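Local coordinates for protein beta-N-acetylhexosaminidase (Thermotoga neapolitana, PDB 5BZA) that probably hydrolyses terminal non-reducing N-acetyl-D-hexosamine residues in N-acetyl-beta-D-hexosaminides, as a zinc-binding member of glycoside hydrolase family 3, at residues R21-I34 with F48-S62. Numbering follows the deposited sequence.
Sequences REVIQKYRPAGVLI and FMNFLSRNGRFIVSS
Strands 31-34 and 59-62 run parallel, pairing Gly31 with Ile59, Val32 with Val60 and Leu33 with Ser61, while helices 21-27 and 48-54 lie side by side at 18°, their axes 11.8 Å apart. Four backbone bonds join the strands, from Ile59 N to Ala30 O (2.7 Å) through to Ile34 N to Ser61 O. Between sheet and helices, Val32 spreads its branches: CG1, anti to the backbone N (chi1 167°), meets Phe48 CZ at 3.8 Å, and CG2 touches Leu52 CD2 and Phe58 CD2. A beta-branched residue suits this strand, filling two directions at once. Ile24 fills the space between the helices; its CD1 lies 3.6 Å from Phe51 CE2 and reaches the edge of the Phe48 ring, whereas CG2 approaches Phe58 CE2 and CZ obliquely. The Phe51 ring is sandwiched: Arg21 CG makes a CH-pi contact over one face, 3.8 Å from the centroid, and Asn55 ND2 lies above the other. Arg21 lends its aliphatic stem here and sends NH1 to a salt bridge with Glu18. Asn55 uses both ends of its amide, OD1 accepting from Gln25 NE2 (2.9 Å) in the carbonyl plane and ND2 donating to Phe51 O (2.7 Å). An alanine here would lose both bonds, and is likely to leave the Gln25 amide without this acceptor and one face of Phe51 less covered. Two consecutive helix-strand pairs of the TIM barrel are thus joined by backbone bonds in the sheet, an apolar layer between sheet and helices, and a side-chain amide hydrogen bond at the partly exposed outer margin.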
ATOM      1  N   ARG B  21     -15.540  17.990  -9.005  1.00 19.12           N
ATOM      2  CA  ARG B  21     -16.392  18.423  -7.905  1.00 18.14           C
ATOM      3  C   ARG B  21     -17.714  19.008  -8.411  1.00 20.53           C
ATOM      4  O   ARG B  21     -18.763  18.774  -7.802  1.00 20.84           O
ATOM      5  CB  ARG B  21     -15.680  19.459  -7.015  1.00 23.15           C
ATOM      6  CG  ARG B  21     -14.332  19.011  -6.478  1.00 17.98           C
ATOM      7  CD  ARG B  21     -13.577  20.110  -5.663  1.00 18.65           C
ATOM      8  NE  ARG B  21     -12.184  19.797  -5.932  1.00 18.31           N
ATOM      9  CZ  ARG B  21     -11.379  20.524  -6.688  1.00 19.24           C
ATOM     10  NH1 ARG B  21     -11.776  21.694  -7.145  1.00 24.02           N
ATOM     11  NH2 ARG B  21     -10.146  20.104  -6.925  1.00 18.11           N
ATOM     12  N   GLU B  22     -17.657  19.808  -9.479  1.00 21.72           N
ATOM     13  CA  GLU B  22     -18.861  20.397 -10.071  1.00 20.68           C
ATOM     14  C   GLU B  22     -19.861  19.298 -10.466  1.00 20.63           C
ATOM     15  O   GLU B  22     -21.030  19.373 -10.080  1.00 18.61           O
ATOM     16  CB  GLU B  22     -18.547  21.254 -11.329  1.00 24.54           C
ATOM     17  CG  GLU B  22     -18.082  22.728 -11.099  1.00 30.80           C
ATOM     18  CD  GLU B  22     -17.626  23.454 -12.402  1.00 38.15           C
ATOM     19  OE1 GLU B  22     -18.006  23.002 -13.524  1.00 34.76           O
ATOM     20  OE2 GLU B  22     -16.901  24.490 -12.300  1.00 32.29           O
ATOM     21  N   VAL B  23     -19.408  18.304 -11.235  1.00 14.52           N
ATOM     22  CA  VAL B  23     -20.300  17.228 -11.703  1.00 16.68           C
ATOM     23  C   VAL B  23     -20.867  16.469 -10.523  1.00 18.08           C
ATOM     24  O   VAL B  23     -22.072  16.247 -10.456  1.00 17.49           O
ATOM     25  CB  VAL B  23     -19.606  16.240 -12.641  1.00 16.64           C
ATOM     26  CG1 VAL B  23     -20.509  15.033 -12.915  1.00 15.94           C
ATOM     27  CG2 VAL B  23     -19.222  16.931 -13.905  1.00 16.71           C
ATOM     28  N   ILE B  24     -19.996  16.120  -9.570  1.00 16.85           N
ATOM     29  CA  ILE B  24     -20.438  15.347  -8.410  1.00 18.09           C
ATOM     30  C   ILE B  24     -21.494  16.120  -7.642  1.00 18.34           C
ATOM     31  O   ILE B  24     -22.528  15.563  -7.250  1.00 17.15           O
ATOM     32  CB  ILE B  24     -19.272  15.006  -7.476  1.00 13.95           C
ATOM     33  CG1 ILE B  24     -18.391  13.935  -8.100  1.00 16.27           C
ATOM     34  CG2 ILE B  24     -19.771  14.440  -6.182  1.00 12.70           C
ATOM     35  CD1 ILE B  24     -17.144  13.607  -7.263  1.00 13.49           C
ATOM     36  N   GLN B  25     -21.261  17.420  -7.470  1.00 19.38           N
ATOM     37  CA  GLN B  25     -22.189  18.241  -6.682  1.00 21.75           C
ATOM     38  C   GLN B  25     -23.477  18.541  -7.432  1.00 16.57           C
ATOM     39  O   GLN B  25     -24.548  18.632  -6.837  1.00 16.24           O
ATOM     40  CB  GLN B  25     -21.514  19.534  -6.218  1.00 20.66           C
ATOM     41  CG  GLN B  25     -20.586  19.290  -5.051  1.00 22.86           C
ATOM     42  CD  GLN B  25     -19.923  20.554  -4.494  1.00 24.41           C
ATOM     43  OE1 GLN B  25     -19.538  21.465  -5.232  1.00 26.08           O
ATOM     44  NE2 GLN B  25     -19.793  20.601  -3.181  1.00 20.63           N
ATOM     45  N   LYS B  26     -23.385  18.710  -8.738  1.00 19.88           N
ATOM     46  CA  LYS B  26     -24.580  18.937  -9.537  1.00 19.80           C
ATOM     47  C   LYS B  26     -25.470  17.691  -9.656  1.00 20.32           C
ATOM     48  O   LYS B  26     -26.677  17.793  -9.464  1.00 20.50           O
ATOM     49  CB  LYS B  26     -24.222  19.440 -10.934  1.00 21.58           C
ATOM     50  CG  LYS B  26     -25.481  19.812 -11.754  1.00 20.06           C
ATOM     51  CD  LYS B  26     -25.117  20.426 -13.102  1.00 21.16           C
ATOM     52  CE  LYS B  26     -26.379  20.854 -13.840  1.00 25.16           C
ATOM     53  NZ  LYS B  26     -26.088  21.600 -15.098  1.00 34.96           N
ATOM     54  N   TYR B  27     -24.890  16.526  -9.961  1.00 17.38           N
ATOM     55  CA  TYR B  27     -25.706  15.343 -10.273  1.00 19.53           C
ATOM     56  C   TYR B  27     -25.856  14.315  -9.164  1.00 18.18           C
ATOM     57  O   TYR B  27     -26.738  13.460  -9.241  1.00 18.53           O
ATOM     58  CB  TYR B  27     -25.150  14.659 -11.517  1.00 18.54           C
ATOM     59  CG  TYR B  27     -25.213  15.559 -12.717  1.00 17.05           C
ATOM     60  CD1 TYR B  27     -26.394  15.728 -13.428  1.00 17.12           C
ATOM     61  CD2 TYR B  27     -24.108  16.326 -13.089  1.00 18.99           C
ATOM     62  CE1 TYR B  27     -26.441  16.585 -14.539  1.00 16.02           C
ATOM     63  CE2 TYR B  27     -24.150  17.168 -14.183  1.00 17.20           C
ATOM     64  CZ  TYR B  27     -25.309  17.293 -14.900  1.00 16.97           C
ATOM     65  OH  TYR B  27     -25.323  18.156 -15.982  1.00 21.26           O
ATOM     66  N   ARG B  28     -24.994  14.393  -8.156  1.00 15.82           N
ATOM     67  CA  ARG B  28     -25.001  13.454  -7.027  1.00 17.10           C
ATOM     68  C   ARG B  28     -25.000  11.973  -7.527  1.00 16.70           C
ATOM     69  O   ARG B  28     -25.890  11.183  -7.169  1.00 17.51           O
ATOM     70  CB  ARG B  28     -26.236  13.689  -6.140  1.00 17.87           C
ATOM     71  CG  ARG B  28     -26.457  15.127  -5.644  1.00 20.18           C
ATOM     72  CD  ARG B  28     -25.319  15.672  -4.802  1.00 27.86           C
ATOM     73  NE  ARG B  28     -25.466  17.121  -4.592  1.00 37.15           N
ATOM     74  CZ  ARG B  28     -24.654  17.869  -3.841  1.00 34.73           C
ATOM     75  NH1 ARG B  28     -23.640  17.298  -3.198  1.00 32.91           N
ATOM     76  NH2 ARG B  28     -24.861  19.182  -3.731  1.00 32.06           N
ATOM     77  N   PRO B  29     -23.995  11.578  -8.332  1.00 14.63           N
ATOM     78  CA  PRO B  29     -23.948  10.150  -8.656  1.00 15.14           C
ATOM     79  C   PRO B  29     -23.762   9.356  -7.394  1.00 14.05           C
ATOM     80  O   PRO B  29     -22.995   9.811  -6.530  1.00 17.80           O
ATOM     81  CB  PRO B  29     -22.717  10.018  -9.553  1.00 13.62           C
ATOM     82  CG  PRO B  29     -21.855  11.214  -9.165  1.00 16.77           C
ATOM     83  CD  PRO B  29     -22.818  12.303  -8.834  1.00 15.59           C
ATOM     84  N   ALA B  30     -24.389   8.191  -7.296  1.00 11.80           N
ATOM     85  CA  ALA B  30     -24.291   7.408  -6.084  1.00 12.88           C
ATOM     86  C   ALA B  30     -22.987   6.619  -6.063  1.00 10.83           C
ATOM     87  O   ALA B  30     -22.493   6.255  -4.978  1.00 10.11           O
ATOM     88  CB  ALA B  30     -25.490   6.465  -5.960  1.00 13.60           C
ATOM     89  N   GLY B  31     -22.390   6.404  -7.235  1.00 10.36           N
ATOM     90  CA  GLY B  31     -21.207   5.563  -7.323  1.00  9.58           C
ATOM     91  C   GLY B  31     -19.975   6.252  -7.902  1.00 10.98           C
ATOM     92  O   GLY B  31     -20.086   7.007  -8.885  1.00 10.21           O
ATOM     93  N   VAL B  32     -18.806   5.970  -7.295  1.00  8.33           N
ATOM     94  CA  VAL B  32     -17.544   6.568  -7.677  1.00  7.91           C
ATOM     95  C   VAL B  32     -16.561   5.426  -7.885  1.00  8.25           C
ATOM     96  O   VAL B  32     -16.317   4.608  -6.981  1.00  8.94           O
ATOM     97  CB  VAL B  32     -17.004   7.571  -6.557  1.00  9.33           C
ATOM     98  CG1 VAL B  32     -15.530   7.966  -6.799  1.00  9.87           C
ATOM     99  CG2 VAL B  32     -17.871   8.826  -6.456  1.00 13.56           C
ATOM    100  N   LEU B  33     -16.023   5.349  -9.085  1.00  7.09           N
ATOM    101  CA  LEU B  33     -14.976   4.395  -9.425  1.00  8.22           C
ATOM    102  C   LEU B  33     -13.739   5.228  -9.628  1.00  8.76           C
ATOM    103  O   LEU B  33     -13.777   6.230 -10.396  1.00  8.76           O
ATOM    104  CB  LEU B  33     -15.297   3.609 -10.705  1.00  6.99           C
ATOM    105  CG  LEU B  33     -14.154   2.842 -11.405  1.00  9.46           C
ATOM    106  CD1 LEU B  33     -13.507   1.832 -10.453  1.00 10.61           C
ATOM    107  CD2 LEU B  33     -14.670   2.102 -12.687  1.00  8.37           C
ATOM    108  N   ILE B  34     -12.666   4.848  -8.936  1.00  8.47           N
ATOM    109  CA  ILE B  34     -11.467   5.639  -8.942  1.00  7.18           C
ATOM    110  C   ILE B  34     -10.457   4.924  -9.819  1.00  8.07           C
ATOM    111  O   ILE B  34     -10.106   3.764  -9.578  1.00  8.34           O
ATOM    112  CB  ILE B  34     -10.903   5.860  -7.504  1.00  9.58           C
ATOM    113  CG1 ILE B  34     -11.984   6.435  -6.582  1.00  6.57           C
ATOM    114  CG2 ILE B  34      -9.661   6.754  -7.547  1.00  5.39           C
ATOM    115  CD1 ILE B  34     -11.479   6.645  -5.159  1.00  4.74           C
ATOM    116  N   PHE B  48      -9.337  13.638  -3.013  1.00 10.91           N
ATOM    117  CA  PHE B  48     -10.640  13.104  -3.502  1.00 10.66           C
ATOM    118  C   PHE B  48     -11.401  12.398  -2.359  1.00 10.03           C
ATOM    119  O   PHE B  48     -12.567  12.698  -2.113  1.00  7.96           O
ATOM    120  CB  PHE B  48     -10.397  12.142  -4.685  1.00  8.55           C
ATOM    121  CG  PHE B  48     -11.625  11.830  -5.537  1.00 11.96           C
ATOM    122  CD1 PHE B  48     -12.834  12.478  -5.343  1.00  9.12           C
ATOM    123  CD2 PHE B  48     -11.519  10.907  -6.585  1.00 10.15           C
ATOM    124  CE1 PHE B  48     -13.929  12.211  -6.168  1.00  9.74           C
ATOM    125  CE2 PHE B  48     -12.590  10.629  -7.411  1.00  8.26           C
ATOM    126  CZ  PHE B  48     -13.806  11.276  -7.203  1.00  9.91           C
ATOM    127  N   MET B  49     -10.747  11.477  -1.642  1.00  6.49           N
ATOM    128  CA  MET B  49     -11.408  10.816  -0.509  1.00 11.73           C
ATOM    129  C   MET B  49     -11.938  11.842   0.527  1.00 12.66           C
ATOM    130  O   MET B  49     -13.051  11.698   1.059  1.00 13.91           O
ATOM    131  CB  MET B  49     -10.462   9.837   0.185  1.00  9.21           C
ATOM    132  CG  MET B  49     -10.134   8.654  -0.654  1.00 14.89           C
ATOM    133  SD  MET B  49     -11.547   7.656  -1.262  1.00 13.56           S
ATOM    134  CE  MET B  49     -12.280   7.093   0.260  1.00 12.01           C
ATOM    135  N   ASN B  50     -11.149  12.884   0.788  1.00 12.53           N
ATOM    136  CA  ASN B  50     -11.587  13.947   1.691  1.00 15.70           C
ATOM    137  C   ASN B  50     -12.834  14.690   1.133  1.00 13.90           C
ATOM    138  O   ASN B  50     -13.803  14.957   1.844  1.00  7.60           O
ATOM    139  CB  ASN B  50     -10.422  14.933   1.941  1.00 15.07           C
ATOM    140  CG  ASN B  50     -10.695  15.879   3.070  1.00 15.53           C
ATOM    141  OD1 ASN B  50     -11.178  15.471   4.127  1.00 25.86           O
ATOM    142  ND2 ASN B  50     -10.348  17.141   2.885  1.00 22.01           N
ATOM    143  N   PHE B  51     -12.784  15.061  -0.142  1.00 14.53           N
ATOM    144  CA  PHE B  51     -13.956  15.599  -0.810  1.00 14.14           C
ATOM    145  C   PHE B  51     -15.188  14.659  -0.682  1.00 16.38           C
ATOM    146  O   PHE B  51     -16.313  15.123  -0.394  1.00 15.22           O
ATOM    147  CB  PHE B  51     -13.642  15.890  -2.276  1.00 13.35           C
ATOM    148  CG  PHE B  51     -14.814  16.388  -3.049  1.00 14.50           C
ATOM    149  CD1 PHE B  51     -15.173  17.721  -3.000  1.00 15.76           C
ATOM    150  CD2 PHE B  51     -15.584  15.503  -3.806  1.00 17.07           C
ATOM    151  CE1 PHE B  51     -16.273  18.176  -3.700  1.00 17.82           C
ATOM    152  CE2 PHE B  51     -16.691  15.946  -4.520  1.00 18.03           C
ATOM    153  CZ  PHE B  51     -17.039  17.282  -4.470  1.00 19.85           C
ATOM    154  N   LEU B  52     -15.000  13.357  -0.890  1.00 12.83           N
ATOM    155  CA  LEU B  52     -16.150  12.444  -0.873  1.00 13.77           C
ATOM    156  C   LEU B  52     -16.765  12.379   0.514  1.00 15.25           C
ATOM    157  O   LEU B  52     -17.993  12.344   0.641  1.00 14.88           O
ATOM    158  CB  LEU B  52     -15.748  11.040  -1.345  1.00 13.19           C
ATOM    159  CG  LEU B  52     -15.345  10.964  -2.828  1.00 13.11           C
ATOM    160  CD1 LEU B  52     -14.751   9.583  -3.195  1.00 10.76           C
ATOM    161  CD2 LEU B  52     -16.530  11.307  -3.683  1.00 10.21           C
ATOM    162  N   SER B  53     -15.923  12.440   1.554  1.00 15.89           N
ATOM    163  CA  SER B  53     -16.424  12.365   2.954  1.00 15.60           C
ATOM    164  C   SER B  53     -17.378  13.511   3.333  1.00 16.74           C
ATOM    165  O   SER B  53     -18.191  13.401   4.260  1.00 20.37           O
ATOM    166  CB  SER B  53     -15.267  12.344   3.937  1.00 19.37           C
ATOM    167  OG  SER B  53     -14.795  13.672   4.157  1.00 21.34           O
ATOM    168  N   ARG B  54     -17.235  14.626   2.638  1.00 16.91           N
ATOM    169  CA  ARG B  54     -18.008  15.821   2.903  1.00 18.42           C
ATOM    170  C   ARG B  54     -19.229  16.020   1.993  1.00 20.43           C
ATOM    171  O   ARG B  54     -20.022  16.954   2.155  1.00 23.82           O
ATOM    172  CB  ARG B  54     -17.044  16.977   2.758  1.00 21.51           C
ATOM    173  CG  ARG B  54     -15.979  16.831   3.786  1.00 24.20           C
ATOM    174  CD  ARG B  54     -14.911  17.860   3.596  1.00 33.99           C
ATOM    175  NE  ARG B  54     -14.218  18.051   4.854  1.00 37.95           N
ATOM    176  CZ  ARG B  54     -13.495  19.123   5.131  1.00 43.75           C
ATOM    177  NH1 ARG B  54     -13.341  20.073   4.199  1.00 44.68           N
ATOM    178  NH2 ARG B  54     -12.932  19.232   6.334  1.00 44.95           N
ATOM    179  N   ASN B  55     -19.405  15.146   1.028  1.00 17.87           N
ATOM    180  CA  ASN B  55     -20.422  15.443   0.071  1.00 19.51           C
ATOM    181  C   ASN B  55     -21.460  14.374  -0.024  1.00 16.13           C
ATOM    182  O   ASN B  55     -21.983  14.156  -1.092  1.00 18.08           O
ATOM    183  CB  ASN B  55     -19.772  15.696  -1.285  1.00 19.55           C
ATOM    184  CG  ASN B  55     -19.154  17.087  -1.370  1.00 20.82           C
ATOM    185  OD1 ASN B  55     -19.790  18.053  -1.819  1.00 21.18           O
ATOM    186  ND2 ASN B  55     -17.916  17.200  -0.898  1.00 18.52           N
ATOM    187  N   GLY B  56     -21.767  13.713   1.092  1.00 20.91           N
ATOM    188  CA  GLY B  56     -22.816  12.703   1.110  1.00 18.08           C
ATOM    189  C   GLY B  56     -22.350  11.250   1.098  1.00 17.34           C
ATOM    190  O   GLY B  56     -21.180  10.947   1.327  1.00 21.03           O
ATOM    191  N   ARG B  57     -23.280  10.342   0.869  1.00 19.61           N
ATOM    192  CA  ARG B  57     -22.978   8.912   0.821  1.00 23.54           C
ATOM    193  C   ARG B  57     -22.666   8.497  -0.603  1.00 17.82           C
ATOM    194  O   ARG B  57     -23.401   8.866  -1.523  1.00 15.16           O
ATOM    195  CB  ARG B  57     -24.159   8.079   1.344  1.00 28.85           C
ATOM    196  CG  ARG B  57     -24.528   8.289   2.817  1.00 33.07           C
ATOM    197  CD  ARG B  57     -25.795   7.491   3.167  1.00 40.91           C
ATOM    198  NE  ARG B  57     -26.870   7.706   2.188  1.00 43.65           N
ATOM    199  CZ  ARG B  57     -27.865   6.848   1.947  1.00 51.35           C
ATOM    200  NH1 ARG B  57     -27.927   5.691   2.605  1.00 48.51           N
ATOM    201  NH2 ARG B  57     -28.798   7.138   1.040  1.00 51.25           N
ATOM    202  N   PHE B  58     -21.559   7.774  -0.792  1.00 11.12           N
ATOM    203  CA  PHE B  58     -21.191   7.280  -2.099  1.00  8.66           C
ATOM    204  C   PHE B  58     -20.809   5.818  -1.955  1.00 10.60           C
ATOM    205  O   PHE B  58     -20.246   5.435  -0.938  1.00 10.17           O
ATOM    206  CB  PHE B  58     -20.004   8.026  -2.696  1.00  7.85           C
ATOM    207  CG  PHE B  58     -20.189   9.499  -2.816  1.00 10.60           C
ATOM    208  CD1 PHE B  58     -19.797  10.356  -1.762  1.00 12.85           C
ATOM    209  CD2 PHE B  58     -20.693  10.050  -4.000  1.00  8.18           C
ATOM    210  CE1 PHE B  58     -19.919  11.734  -1.887  1.00 11.76           C
ATOM    211  CE2 PHE B  58     -20.825  11.415  -4.137  1.00 10.41           C
ATOM    212  CZ  PHE B  58     -20.436  12.281  -3.075  1.00 12.93           C
ATOM    213  N   ILE B  59     -21.087   5.022  -2.987  1.00  8.98           N
ATOM    214  CA  ILE B  59     -20.446   3.738  -3.179  1.00  9.49           C
ATOM    215  C   ILE B  59     -19.118   4.023  -3.877  1.00 10.42           C
ATOM    216  O   ILE B  59     -19.114   4.627  -4.964  1.00  8.82           O
ATOM    217  CB  ILE B  59     -21.316   2.773  -4.050  1.00 10.10           C
ATOM    218  CG1 ILE B  59     -22.715   2.659  -3.446  1.00 12.34           C
ATOM    219  CG2 ILE B  59     -20.640   1.395  -4.159  1.00  6.86           C
ATOM    220  CD1 ILE B  59     -23.709   1.992  -4.337  1.00 10.38           C
ATOM    221  N   VAL B  60     -18.008   3.602  -3.257  1.00 10.73           N
ATOM    222  CA  VAL B  60     -16.666   3.910  -3.748  1.00 10.24           C
ATOM    223  C   VAL B  60     -15.958   2.619  -4.109  1.00 10.35           C
ATOM    224  O   VAL B  60     -15.805   1.733  -3.248  1.00 11.40           O
ATOM    225  CB  VAL B  60     -15.776   4.684  -2.688  1.00 10.33           C
ATOM    226  CG1 VAL B  60     -14.360   4.979  -3.249  1.00  7.35           C
ATOM    227  CG2 VAL B  60     -16.461   5.969  -2.236  1.00 10.15           C
ATOM    228  N   SER B  61     -15.511   2.508  -5.363  1.00  7.31           N
ATOM    229  CA  SER B  61     -15.055   1.235  -5.855  1.00  7.59           C
ATOM    230  C   SER B  61     -13.727   1.365  -6.613  1.00  8.72           C
ATOM    231  O   SER B  61     -13.333   2.461  -7.049  1.00  8.65           O
ATOM    232  CB  SER B  61     -16.148   0.631  -6.782  1.00  7.67           C
ATOM    233  OG  SER B  61     -15.901  -0.742  -6.983  1.00  6.22           O
ATOM    234  N   SER B  62     -13.063   0.230  -6.809  1.00  9.10           N
ATOM    235  CA  SER B  62     -11.887   0.143  -7.667  1.00  9.92           C
ATOM    236  C   SER B  62     -11.957  -1.119  -8.522  1.00 11.92           C
ATOM    237  O   SER B  62     -12.770  -2.028  -8.236  1.00 10.09           O
ATOM    238  CB  SER B  62     -10.611   0.104  -6.836  1.00  8.08           C
ATOM    239  OG  SER B  62     -10.486  -1.201  -6.278  1.00  7.35           O
TER